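Local coordinates for protein NRPS (Penicillium fellutanum, PDB 6NKI) that binds NADPH in a Rossmann-type nucleotide-binding domain, as part of a nonribosomal peptide synthetase from a fungus, at residues A[24-29]-A[36-41]; A[64-69]-A[84-89]. One frame throughout, in Å; residues are numbered along the deposited sequence.

Contact 1 (A[24-29]-A[36-41]). With NDP (NADPH dihydro-nicotinamide-adenine-dinucleotide phosphate), chain B.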
ATOM      1  N   LEU A  24      21.971 -14.680  -2.652  1.00125.87           N
ATOM      2  CA  LEU A  24      22.215 -13.309  -3.165  1.00115.45           C
ATOM      3  C   LEU A  24      23.019 -12.495  -2.155  1.00 98.71           C
ATOM      4  O   LEU A  24      23.096 -12.878  -0.981  1.00 96.87           O
ATOM      5  CB  LEU A  24      20.931 -12.616  -3.632  1.00119.79           C
ATOM      6  CG  LEU A  24      19.856 -12.383  -2.579  1.00124.99           C
ATOM      7  CD1 LEU A  24      20.191 -11.163  -1.746  1.00130.26           C
ATOM      8  CD2 LEU A  24      18.507 -12.214  -3.249  1.00126.72           C
ATOM      9  N   PHE A  25      23.603 -11.418  -2.657  1.00 88.68           N
ATOM     10  CA  PHE A  25      24.550 -10.563  -1.950  1.00 88.22           C
ATOM     11  C   PHE A  25      23.987  -9.160  -1.809  1.00 88.75           C
ATOM     12  O   PHE A  25      23.450  -8.584  -2.763  1.00 84.24           O
ATOM     13  CB  PHE A  25      25.949 -10.522  -2.659  1.00 94.17           C
ATOM     14  CG  PHE A  25      26.855  -9.422  -2.163  1.00 93.34           C
ATOM     15  CD1 PHE A  25      27.450  -9.493  -0.902  1.00 93.12           C
ATOM     16  CD2 PHE A  25      27.112  -8.315  -2.961  1.00 92.27           C
ATOM     17  CE1 PHE A  25      28.271  -8.467  -0.443  1.00 93.72           C
ATOM     18  CE2 PHE A  25      27.944  -7.290  -2.520  1.00 93.06           C
ATOM     19  CZ  PHE A  25      28.522  -7.367  -1.262  1.00 95.84           C
ATOM     20  N   LEU A  26      24.146  -8.605  -0.616  1.00 90.12           N
ATOM     21  CA  LEU A  26      23.478  -7.372  -0.240  1.00 90.63           C
ATOM     22  C   LEU A  26      24.451  -6.452   0.472  1.00 89.20           C
ATOM     23  O   LEU A  26      25.119  -6.870   1.418  1.00 83.52           O
ATOM     24  CB  LEU A  26      22.291  -7.666   0.693  1.00 91.76           C
ATOM     25  CG  LEU A  26      21.449  -6.509   1.221  1.00 87.02           C
ATOM     26  CD1 LEU A  26      20.696  -5.868   0.065  1.00 85.62           C
ATOM     27  CD2 LEU A  26      20.486  -7.013   2.316  1.00 84.69           C
ATOM     28  N   THR A  27      24.489  -5.197   0.050  1.00 95.39           N
ATOM     29  CA  THR A  27      25.113  -4.133   0.820  1.00104.94           C
ATOM     30  C   THR A  27      24.041  -3.197   1.375  1.00113.78           C
ATOM     31  O   THR A  27      22.939  -3.098   0.826  1.00127.74           O
ATOM     32  CB  THR A  27      26.124  -3.358  -0.036  1.00110.08           C
ATOM     33  OG1 THR A  27      26.685  -2.291   0.742  1.00116.45           O
ATOM     34  CG2 THR A  27      25.475  -2.817  -1.300  1.00106.01           C
ATOM     35  N   GLY A  28      24.348  -2.535   2.487  1.00108.27           N
ATOM     36  CA  GLY A  28      23.432  -1.544   3.020  1.00105.43           C
ATOM     37  C   GLY A  28      22.435  -2.062   4.024  1.00 96.89           C
ATOM     38  O   GLY A  28      21.477  -1.357   4.342  1.00 87.49           O
ATOM     39  N   ALA A  29      22.648  -3.274   4.542  1.00 95.66           N
ATOM     40  CA  ALA A  29      21.678  -3.910   5.426  1.00 85.98           C
ATOM     41  C   ALA A  29      21.533  -3.200   6.763  1.00 83.13           C
ATOM     42  O   ALA A  29      20.517  -3.379   7.445  1.00 83.36           O
ATOM     43  CB  ALA A  29      22.072  -5.364   5.668  1.00 82.89           C
ATOM     44  N   HIS A  36      15.210  -3.607   5.643  1.00 78.00           N
ATOM     45  CA  HIS A  36      13.912  -4.138   5.239  1.00 82.47           C
ATOM     46  C   HIS A  36      14.027  -5.049   4.026  1.00 78.23           C
ATOM     47  O   HIS A  36      13.317  -6.069   3.937  1.00 74.57           O
ATOM     48  CB  HIS A  36      12.907  -3.010   4.968  1.00 87.12           C
ATOM     49  CG  HIS A  36      12.404  -2.355   6.215  1.00 96.59           C
ATOM     50  ND1 HIS A  36      12.943  -1.189   6.721  1.00 94.97           N
ATOM     51  CD2 HIS A  36      11.445  -2.738   7.091  1.00 94.11           C
ATOM     52  CE1 HIS A  36      12.324  -0.870   7.842  1.00 93.19           C
ATOM     53  NE2 HIS A  36      11.413  -1.794   8.090  1.00 97.06           N
ATOM     54  N   ILE A  37      14.911  -4.690   3.086  1.00 79.21           N
ATOM     55  CA  ILE A  37      15.254  -5.628   2.030  1.00 78.36           C
ATOM     56  C   ILE A  37      15.749  -6.923   2.652  1.00 71.34           C
ATOM     57  O   ILE A  37      15.303  -8.014   2.281  1.00 70.69           O
ATOM     58  CB  ILE A  37      16.288  -5.015   1.079  1.00 77.92           C
ATOM     59  CG1 ILE A  37      15.748  -3.718   0.484  1.00 77.13           C
ATOM     60  CG2 ILE A  37      16.657  -6.012  -0.029  1.00 72.61           C
ATOM     61  CD1 ILE A  37      16.822  -2.916  -0.241  1.00 79.79           C
ATOM     62  N   LEU A  38      16.602  -6.814   3.669  1.00 71.61           N
ATOM     63  CA  LEU A  38      17.107  -8.004   4.341  1.00 80.05           C
ATOM     64  C   LEU A  38      15.954  -8.838   4.897  1.00 79.74           C
ATOM     65  O   LEU A  38      15.784 -10.007   4.529  1.00 70.24           O
ATOM     66  CB  LEU A  38      18.110  -7.601   5.432  1.00 79.11           C
ATOM     67  CG  LEU A  38      18.766  -8.803   6.104  1.00 72.10           C
ATOM     68  CD1 LEU A  38      19.569  -9.550   5.070  1.00 78.18           C
ATOM     69  CD2 LEU A  38      19.592  -8.461   7.326  1.00 72.99           C
ATOM     70  N   HIS A  39      15.138  -8.225   5.761  1.00 86.51           N
ATOM     71  CA  HIS A  39      13.921  -8.846   6.298  1.00 84.03           C
ATOM     72  C   HIS A  39      13.124  -9.594   5.230  1.00 75.59           C
ATOM     73  O   HIS A  39      12.787 -10.775   5.396  1.00 68.98           O
ATOM     74  CB  HIS A  39      13.061  -7.761   6.919  1.00 86.81           C
ATOM     75  CG  HIS A  39      11.825  -8.274   7.569  1.00 94.43           C
ATOM     76  ND1 HIS A  39      10.695  -7.503   7.714  1.00 93.31           N
ATOM     77  CD2 HIS A  39      11.553  -9.464   8.150  1.00 98.53           C
ATOM     78  CE1 HIS A  39       9.768  -8.211   8.328  1.00 95.07           C
ATOM     79  NE2 HIS A  39      10.266  -9.401   8.610  1.00 96.20           N
ATOM     80  N   GLN A  40      12.838  -8.930   4.107  1.00 74.59           N
ATOM     81  CA  GLN A  40      11.917  -9.552   3.169  1.00 84.94           C
ATOM     82  C   GLN A  40      12.583 -10.644   2.341  1.00 87.64           C
ATOM     83  O   GLN A  40      11.902 -11.573   1.900  1.00 85.92           O
ATOM     84  CB  GLN A  40      11.270  -8.497   2.277  1.00 94.77           C
ATOM     85  CG  GLN A  40      10.355  -7.549   3.017  1.00 99.81           C
ATOM     86  CD  GLN A  40       9.755  -6.505   2.107  1.00103.45           C
ATOM     87  OE1 GLN A  40       9.945  -6.543   0.893  1.00110.87           O
ATOM     88  NE2 GLN A  40       9.073  -5.531   2.695  1.00100.06           N
ATOM     89  N   LEU A  41      13.892 -10.562   2.099  1.00 96.89           N
ATOM     90  CA  LEU A  41      14.579 -11.701   1.478  1.00101.79           C
ATOM     91  C   LEU A  41      14.480 -12.939   2.359  1.00103.43           C
ATOM     92  O   LEU A  41      13.967 -13.973   1.937  1.00108.12           O
ATOM     93  CB  LEU A  41      16.044 -11.366   1.197  1.00 91.22           C
ATOM     94  CG  LEU A  41      16.230 -10.326   0.110  1.00 84.35           C
ATOM     95  CD1 LEU A  41      17.664  -9.875   0.091  1.00 89.56           C
ATOM     96  CD2 LEU A  41      15.810 -10.887  -1.235  1.00 82.15           C
TER
HETATM   97  PA  NDP B2501      22.859   5.521   6.450  1.00169.33           P
HETATM   98  O1A NDP B2501      23.270   6.791   5.762  1.00169.39           O
HETATM   99  O2A NDP B2501      23.645   5.042   7.643  1.00169.53           O
HETATM  100  O5B NDP B2501      22.619   4.238   5.384  1.00164.84           O
HETATM  101  C5B NDP B2501      23.675   4.209   4.489  1.00164.22           C
HETATM  102  C4B NDP B2501      24.200   2.775   4.375  1.00160.51           C
HETATM  103  O4B NDP B2501      25.466   2.822   3.662  1.00162.61           O
HETATM  104  C3B NDP B2501      24.399   2.164   5.752  1.00156.95           C
HETATM  105  O3B NDP B2501      24.091   0.812   5.685  1.00155.14           O
HETATM  106  C2B NDP B2501      25.942   2.287   6.020  1.00157.46           C
HETATM  107  O2B NDP B2501      26.471   1.290   6.780  1.00151.21           O
HETATM  108  C1B NDP B2501      26.462   2.204   4.503  1.00162.49           C
HETATM  109  N9A NDP B2501      27.783   2.903   4.306  1.00167.48           N
HETATM  110  C8A NDP B2501      28.093   4.276   4.437  1.00169.45           C
HETATM  111  N7A NDP B2501      29.397   4.558   4.182  1.00173.14           N
HETATM  112  C5A NDP B2501      29.960   3.299   3.874  1.00174.02           C
HETATM  113  C6A NDP B2501      31.268   2.901   3.522  1.00177.47           C
HETATM  114  N6A NDP B2501      32.292   3.821   3.427  1.00182.01           N
HETATM  115  N1A NDP B2501      31.570   1.592   3.268  1.00176.86           N
HETATM  116  C2A NDP B2501      30.518   0.721   3.384  1.00172.90           C
HETATM  117  N3A NDP B2501      29.240   0.935   3.695  1.00169.93           N
HETATM  118  C4A NDP B2501      28.971   2.264   3.946  1.00170.03           C
HETATM  119  O3  NDP B2501      21.306   5.817   7.021  1.00170.10           O
HETATM  120  PN  NDP B2501      20.446   6.682   5.960  1.00173.67           P
HETATM  121  O1N NDP B2501      19.029   6.711   6.383  1.00170.84           O
HETATM  122  O2N NDP B2501      21.166   7.958   5.573  1.00176.39           O
HETATM  123  O5D NDP B2501      20.323   5.842   4.316  1.00174.22           O
HETATM  124  C5D NDP B2501      19.756   4.530   4.374  1.00173.83           C
HETATM  125  C4D NDP B2501      18.791   4.225   3.126  1.00172.63           C
HETATM  126  O4D NDP B2501      17.638   5.079   3.149  1.00171.50           O
HETATM  127  C3D NDP B2501      19.492   4.473   1.758  1.00174.41           C
HETATM  128  O3D NDP B2501      19.498   3.267   1.019  1.00173.59           O
HETATM  129  C2D NDP B2501      18.662   5.555   1.010  1.00173.44           C
HETATM  130  O2D NDP B2501      18.289   5.174  -0.302  1.00173.46           O
HETATM  131  C1D NDP B2501      17.394   5.634   1.818  1.00169.84           C
HETATM  132  N1N NDP B2501      16.889   7.060   2.105  1.00166.06           N
HETATM  133  C2N NDP B2501      16.164   7.175   3.253  1.00160.28           C
HETATM  134  C3N NDP B2501      15.673   8.345   3.688  1.00156.49           C
HETATM  135  C7N NDP B2501      14.879   8.157   4.880  1.00147.64           C
HETATM  136  O7N NDP B2501      15.150   7.420   5.822  1.00148.00           O
HETATM  137  N7N NDP B2501      13.672   8.777   4.838  1.00137.36           N
HETATM  138  C4N NDP B2501      15.905   9.679   2.961  1.00161.20           C
HETATM  139  C5N NDP B2501      16.572   9.461   1.633  1.00164.96           C
HETATM  140  C6N NDP B2501      17.028   8.232   1.246  1.00166.40           C
HETATM  141  P2B NDP B2501      26.807   1.773   8.559  1.00145.88           P
HETATM  142  O1X NDP B2501      27.204   0.434   9.099  1.00143.47           O
HETATM  143  O2X NDP B2501      27.908   2.832   8.433  1.00149.17           O
HETATM  144  O3X NDP B2501      25.429   2.261   8.878  1.00141.66           O

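Contact 2 (A[64-69]-A[84-89]). With NDP (NADPH dihydro-nicotinamide-adenine-dinucleotide phosphate), chain B.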
ATOM      1  N   ALA A  64      26.508  -8.032  14.610  1.00108.87           N
ATOM      2  CA  ALA A  64      25.909  -7.273  15.700  1.00108.19           C
ATOM      3  C   ALA A  64      25.238  -5.997  15.198  1.00106.56           C
ATOM      4  O   ALA A  64      24.123  -5.665  15.619  1.00105.42           O
ATOM      5  CB  ALA A  64      26.981  -6.950  16.732  1.00109.46           C
ATOM      6  N   ARG A  65      25.900  -5.280  14.280  1.00107.03           N
ATOM      7  CA  ARG A  65      25.345  -4.036  13.758  1.00108.33           C
ATOM      8  C   ARG A  65      24.121  -4.270  12.883  1.00 99.55           C
ATOM      9  O   ARG A  65      23.285  -3.369  12.735  1.00 95.78           O
ATOM     10  CB  ARG A  65      26.399  -3.271  12.960  1.00119.90           C
ATOM     11  CG  ARG A  65      27.514  -2.635  13.768  1.00134.80           C
ATOM     12  CD  ARG A  65      28.456  -1.948  12.800  1.00148.26           C
ATOM     13  NE  ARG A  65      27.773  -0.880  12.068  1.00156.59           N
ATOM     14  CZ  ARG A  65      27.799   0.404  12.409  1.00168.65           C
ATOM     15  NH1 ARG A  65      28.514   0.804  13.457  1.00175.73           N
ATOM     16  NH2 ARG A  65      27.140   1.296  11.681  1.00167.23           N
ATOM     17  N   ILE A  66      24.013  -5.443  12.262  1.00 98.06           N
ATOM     18  CA  ILE A  66      22.835  -5.732  11.454  1.00 98.48           C
ATOM     19  C   ILE A  66      21.735  -6.404  12.266  1.00 91.03           C
ATOM     20  O   ILE A  66      20.567  -6.369  11.853  1.00 83.90           O
ATOM     21  CB  ILE A  66      23.201  -6.555  10.201  1.00105.71           C
ATOM     22  CG1 ILE A  66      23.902  -7.849  10.580  1.00117.50           C
ATOM     23  CG2 ILE A  66      24.050  -5.733   9.242  1.00110.59           C
ATOM     24  CD1 ILE A  66      24.303  -8.667   9.413  1.00119.06           C
ATOM     25  N   ILE A  67      22.065  -6.970  13.427  1.00 93.51           N
ATOM     26  CA  ILE A  67      21.016  -7.274  14.388  1.00 97.71           C
ATOM     27  C   ILE A  67      20.399  -5.978  14.906  1.00102.65           C
ATOM     28  O   ILE A  67      19.172  -5.840  14.964  1.00 98.41           O
ATOM     29  CB  ILE A  67      21.551  -8.136  15.545  1.00 98.52           C
ATOM     30  CG1 ILE A  67      22.355  -9.306  15.022  1.00 99.50           C
ATOM     31  CG2 ILE A  67      20.399  -8.751  16.315  1.00 98.32           C
ATOM     32  CD1 ILE A  67      21.623 -10.100  14.080  1.00 98.29           C
ATOM     33  N   GLN A  68      21.244  -5.001  15.288  1.00109.91           N
ATOM     34  CA  GLN A  68      20.701  -3.807  15.931  1.00114.21           C
ATOM     35  C   GLN A  68      19.861  -2.998  14.966  1.00105.95           C
ATOM     36  O   GLN A  68      18.939  -2.296  15.395  1.00102.03           O
ATOM     37  CB  GLN A  68      21.782  -2.885  16.483  1.00129.32           C
ATOM     38  CG  GLN A  68      22.314  -1.865  15.471  1.00142.05           C
ATOM     39  CD  GLN A  68      23.249  -0.835  16.083  1.00156.33           C
ATOM     40  OE1 GLN A  68      23.570  -0.899  17.270  1.00157.01           O
ATOM     41  NE2 GLN A  68      23.642   0.156  15.284  1.00162.70           N
ATOM     42  N   ALA A  69      20.171  -3.067  13.670  1.00103.06           N
ATOM     43  CA  ALA A  69      19.315  -2.424  12.687  1.00 99.90           C
ATOM     44  C   ALA A  69      18.000  -3.172  12.533  1.00 96.10           C
ATOM     45  O   ALA A  69      16.995  -2.563  12.155  1.00 92.27           O
ATOM     46  CB  ALA A  69      20.040  -2.303  11.340  1.00 94.76           C
ATOM     47  N   ILE A  84      22.185 -16.125   7.209  1.00118.90           N
ATOM     48  CA  ILE A  84      22.930 -14.897   6.995  1.00123.62           C
ATOM     49  C   ILE A  84      24.426 -15.181   7.104  1.00123.45           C
ATOM     50  O   ILE A  84      24.872 -15.921   7.989  1.00124.51           O
ATOM     51  CB  ILE A  84      22.458 -13.826   8.001  1.00126.75           C
ATOM     52  CG1 ILE A  84      22.978 -12.444   7.640  1.00130.29           C
ATOM     53  CG2 ILE A  84      22.854 -14.184   9.417  1.00129.87           C
ATOM     54  CD1 ILE A  84      22.205 -11.365   8.374  1.00135.42           C
ATOM     55  N   GLN A  85      25.191 -14.643   6.159  1.00124.50           N
ATOM     56  CA  GLN A  85      26.646 -14.661   6.247  1.00123.93           C
ATOM     57  C   GLN A  85      27.157 -13.250   6.027  1.00113.99           C
ATOM     58  O   GLN A  85      26.743 -12.569   5.082  1.00110.73           O
ATOM     59  CB  GLN A  85      27.278 -15.633   5.249  1.00131.78           C
ATOM     60  CG  GLN A  85      27.027 -17.078   5.610  1.00138.59           C
ATOM     61  CD  GLN A  85      27.797 -18.045   4.733  1.00146.95           C
ATOM     62  OE1 GLN A  85      28.528 -17.641   3.822  1.00151.08           O
ATOM     63  NE2 GLN A  85      27.632 -19.335   5.001  1.00152.07           N
ATOM     64  N   VAL A  86      28.047 -12.813   6.897  1.00109.69           N
ATOM     65  CA  VAL A  86      28.514 -11.441   6.888  1.00110.62           C
ATOM     66  C   VAL A  86      29.887 -11.404   6.226  1.00113.14           C
ATOM     67  O   VAL A  86      30.774 -12.200   6.562  1.00112.55           O
ATOM     68  CB  VAL A  86      28.553 -10.878   8.316  1.00114.65           C
ATOM     69  CG1 VAL A  86      29.092  -9.481   8.318  1.00114.88           C
ATOM     70  CG2 VAL A  86      27.164 -10.905   8.911  1.00110.37           C
ATOM     71  N   TRP A  87      30.057 -10.497   5.271  1.00112.66           N
ATOM     72  CA  TRP A  87      31.352 -10.282   4.633  1.00112.92           C
ATOM     73  C   TRP A  87      31.899  -8.923   5.015  1.00111.81           C
ATOM     74  O   TRP A  87      31.362  -7.888   4.547  1.00104.47           O
ATOM     75  CB  TRP A  87      31.261 -10.385   3.114  1.00113.26           C
ATOM     76  CG  TRP A  87      31.017 -11.742   2.554  1.00101.51           C
ATOM     77  CD1 TRP A  87      31.018 -12.935   3.215  1.00106.37           C
ATOM     78  CD2 TRP A  87      30.721 -12.032   1.198  1.00101.88           C
ATOM     79  NE1 TRP A  87      30.742 -13.959   2.340  1.00103.80           N
ATOM     80  CE2 TRP A  87      30.551 -13.422   1.093  1.00103.33           C
ATOM     81  CE3 TRP A  87      30.589 -11.247   0.055  1.00101.45           C
ATOM     82  CZ2 TRP A  87      30.253 -14.035  -0.102  1.00104.37           C
ATOM     83  CZ3 TRP A  87      30.292 -11.862  -1.132  1.00102.42           C
ATOM     84  CH2 TRP A  87      30.129 -13.239  -1.205  1.00103.89           C
ATOM     85  N   PRO A  88      32.951  -8.850   5.805  1.00120.13           N
ATOM     86  CA  PRO A  88      33.597  -7.563   6.084  1.00122.69           C
ATOM     87  C   PRO A  88      34.035  -6.875   4.795  1.00119.77           C
ATOM     88  O   PRO A  88      34.558  -7.510   3.877  1.00118.59           O
ATOM     89  CB  PRO A  88      34.792  -7.947   6.956  1.00131.87           C
ATOM     90  CG  PRO A  88      34.416  -9.283   7.549  1.00133.17           C
ATOM     91  CD  PRO A  88      33.620  -9.972   6.490  1.00126.09           C
ATOM     92  N   GLY A  89      33.819  -5.570   4.742  1.00120.55           N
ATOM     93  CA  GLY A  89      34.124  -4.839   3.533  1.00123.71           C
ATOM     94  C   GLY A  89      33.920  -3.353   3.714  1.00120.25           C
ATOM     95  O   GLY A  89      33.693  -2.864   4.822  1.00119.93           O
TER
HETATM   96  PA  NDP B2501      22.859   5.521   6.450  1.00169.33           P
HETATM   97  O1A NDP B2501      23.270   6.791   5.762  1.00169.39           O
HETATM   98  O2A NDP B2501      23.645   5.042   7.643  1.00169.53           O
HETATM   99  O5B NDP B2501      22.619   4.238   5.384  1.00164.84           O
HETATM  100  C5B NDP B2501      23.675   4.209   4.489  1.00164.22           C
HETATM  101  C4B NDP B2501      24.200   2.775   4.375  1.00160.51           C
HETATM  102  O4B NDP B2501      25.466   2.822   3.662  1.00162.61           O
HETATM  103  C3B NDP B2501      24.399   2.164   5.752  1.00156.95           C
HETATM  104  O3B NDP B2501      24.091   0.812   5.685  1.00155.14           O
HETATM  105  C2B NDP B2501      25.942   2.287   6.020  1.00157.46           C
HETATM  106  O2B NDP B2501      26.471   1.290   6.780  1.00151.21           O
HETATM  107  C1B NDP B2501      26.462   2.204   4.503  1.00162.49           C
HETATM  108  N9A NDP B2501      27.783   2.903   4.306  1.00167.48           N
HETATM  109  C8A NDP B2501      28.093   4.276   4.437  1.00169.45           C
HETATM  110  N7A NDP B2501      29.397   4.558   4.182  1.00173.14           N
HETATM  111  C5A NDP B2501      29.960   3.299   3.874  1.00174.02           C
HETATM  112  C6A NDP B2501      31.268   2.901   3.522  1.00177.47           C
HETATM  113  N6A NDP B2501      32.292   3.821   3.427  1.00182.01           N
HETATM  114  N1A NDP B2501      31.570   1.592   3.268  1.00176.86           N
HETATM  115  C2A NDP B2501      30.518   0.721   3.384  1.00172.90           C
HETATM  116  N3A NDP B2501      29.240   0.935   3.695  1.00169.93           N
HETATM  117  C4A NDP B2501      28.971   2.264   3.946  1.00170.03           C
HETATM  118  O3  NDP B2501      21.306   5.817   7.021  1.00170.10           O
HETATM  119  PN  NDP B2501      20.446   6.682   5.960  1.00173.67           P
HETATM  120  O1N NDP B2501      19.029   6.711   6.383  1.00170.84           O
HETATM  121  O2N NDP B2501      21.166   7.958   5.573  1.00176.39           O
HETATM  122  O5D NDP B2501      20.323   5.842   4.316  1.00174.22           O
HETATM  123  C5D NDP B2501      19.756   4.530   4.374  1.00173.83           C
HETATM  124  C4D NDP B2501      18.791   4.225   3.126  1.00172.63           C
HETATM  125  O4D NDP B2501      17.638   5.079   3.149  1.00171.50           O
HETATM  126  C3D NDP B2501      19.492   4.473   1.758  1.00174.41           C
HETATM  127  O3D NDP B2501      19.498   3.267   1.019  1.00173.59           O
HETATM  128  C2D NDP B2501      18.662   5.555   1.010  1.00173.44           C
HETATM  129  O2D NDP B2501      18.289   5.174  -0.302  1.00173.46           O
HETATM  130  C1D NDP B2501      17.394   5.634   1.818  1.00169.84           C
HETATM  131  N1N NDP B2501      16.889   7.060   2.105  1.00166.06           N
HETATM  132  C2N NDP B2501      16.164   7.175   3.253  1.00160.28           C
HETATM  133  C3N NDP B2501      15.673   8.345   3.688  1.00156.49           C
HETATM  134  C7N NDP B2501      14.879   8.157   4.880  1.00147.64           C
HETATM  135  O7N NDP B2501      15.150   7.420   5.822  1.00148.00           O
HETATM  136  N7N NDP B2501      13.672   8.777   4.838  1.00137.36           N
HETATM  137  C4N NDP B2501      15.905   9.679   2.961  1.00161.20           C
HETATM  138  C5N NDP B2501      16.572   9.461   1.633  1.00164.96           C
HETATM  139  C6N NDP B2501      17.028   8.232   1.246  1.00166.40           C
HETATM  140  P2B NDP B2501      26.807   1.773   8.559  1.00145.88           P
HETATM  141  O1X NDP B2501      27.204   0.434   9.099  1.00143.47           O
HETATM  142  O2X NDP B2501      27.908   2.832   8.433  1.00149.17           O
HETATM  143  O3X NDP B2501      25.429   2.261   8.878  1.00141.66           O

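Contact 1 (A[24-29]-A[36-41])
Leu24 and Leu41 point their methyl ends at each other, tip to tip, between strand 24-27 and helix 36-41. CD1 of Leu24 lies 3.4 Å from CD1 of Leu41, while the other branches pair separately, Leu24 CD2 with Leu41 CD2 at 3.6 Å, so the two isopropyl forks meet prong against prong. In Leu24 the CG lies between the backbone N and the carbonyl carbon (chi1 62°), which directs the fork at the helix.

Two residues on, on the same face of the strand, Leu26 behaves differently: it crosses its partners obliquely and divides its two methyls between neighbouring helix residues. CD1 goes to the CG2 branch of Ile37 at 4.0 Å; CD2 goes to Leu38, 3.9 Å from its CD1 and about as close to its CB. With CG of Leu26 anti to the backbone N (chi1 180°), the fork extends from the strand across both residues.

These are the first strand and first helix of the Rossmann fold, the opening of the beta-alpha-beta unit 22-27, 32-43, 47-54. Strand and helix run nearly antiparallel, at 158°, their axes 10.0 Å apart, and the layer between them is purely apolar, with no hydrogen bond crossing it. Strand 22-27 sits inside the parallel sheet, between 47-54 and 122-125, and Leu38 also packs on Val50 and Val52 of the former.

Past the strand the chain turns under the cofactor. Gly28 brings its CA to 3.6 Å from O3B of NADPH, so that bare backbone lies beside the ribose. Ala29 then returns to the helix, its CB touching CD2 of Leu38 at 4.3 Å.

Contact 2 (A[64-69]-A[84-89])
Ile66 holds CG1 between its backbone N and carbonyl carbon (chi1 57°) and then runs on fully extended, which carries CD1 out from helix 64-69 to strand 84-88. That one methyl makes both contacts with the strand. It meets CD1 of Ile84 end to end at 3.6 Å, and it lies 3.7 Å from CG2 of Val86; the Val86 and Ile66 side chains lie alongside each other, running opposite ways. Ile84 and Val86 are two apart on the strand and face the helix together, leaving Gln85 on the other face.

The pair closes the second beta-alpha-beta unit of the Rossmann fold, made of 47-54, 59-72 and 84-88. Strand 84-88 is the outermost of the parallel sheet on this side, and Val52 of the adjoining strand touches both Ile66 and Val86.

The residue before Ile66 serves the cofactor. Arg65, its chain bent at chi3 (62°), brings its guanidinium to the phosphate on the adenosine ribose of NADPH. NH2 and NE both give weak hydrogen bonds to O1X, NH2 at 2.7 Å and NE at 3.3 Å. O1X approaches the group obliquely, whereas O3X lies at its edge, in plane. The positive group probably helps offset the phosphate charge. Arg55 is also hydrogen-bonded to NADPH.

In the fold
Contact 1 and contact 2 are strand-helix pairings in successive beta-alpha-beta units against one parallel sheet, their centres about 10 Å apart. Contact 1 is buried and leans on an interior strand; contact 2 is smaller and partly exposed, at the sheet's outermost strand. Both interfaces are aliphatic, but each meets NADPH differently: 24-29 offers the bare backbone of a glycine near the ribose, 64-69 a charged side chain to the phosphate. They also touch directly: Leu38 CD2 reaches Ile84 CD1 at 4.0 Å, and Ala29 CB reaches Ile66 CG2 at 4.1 Å. On the opposite face of the sheet, the rings of Phe25 and Trp87 meet.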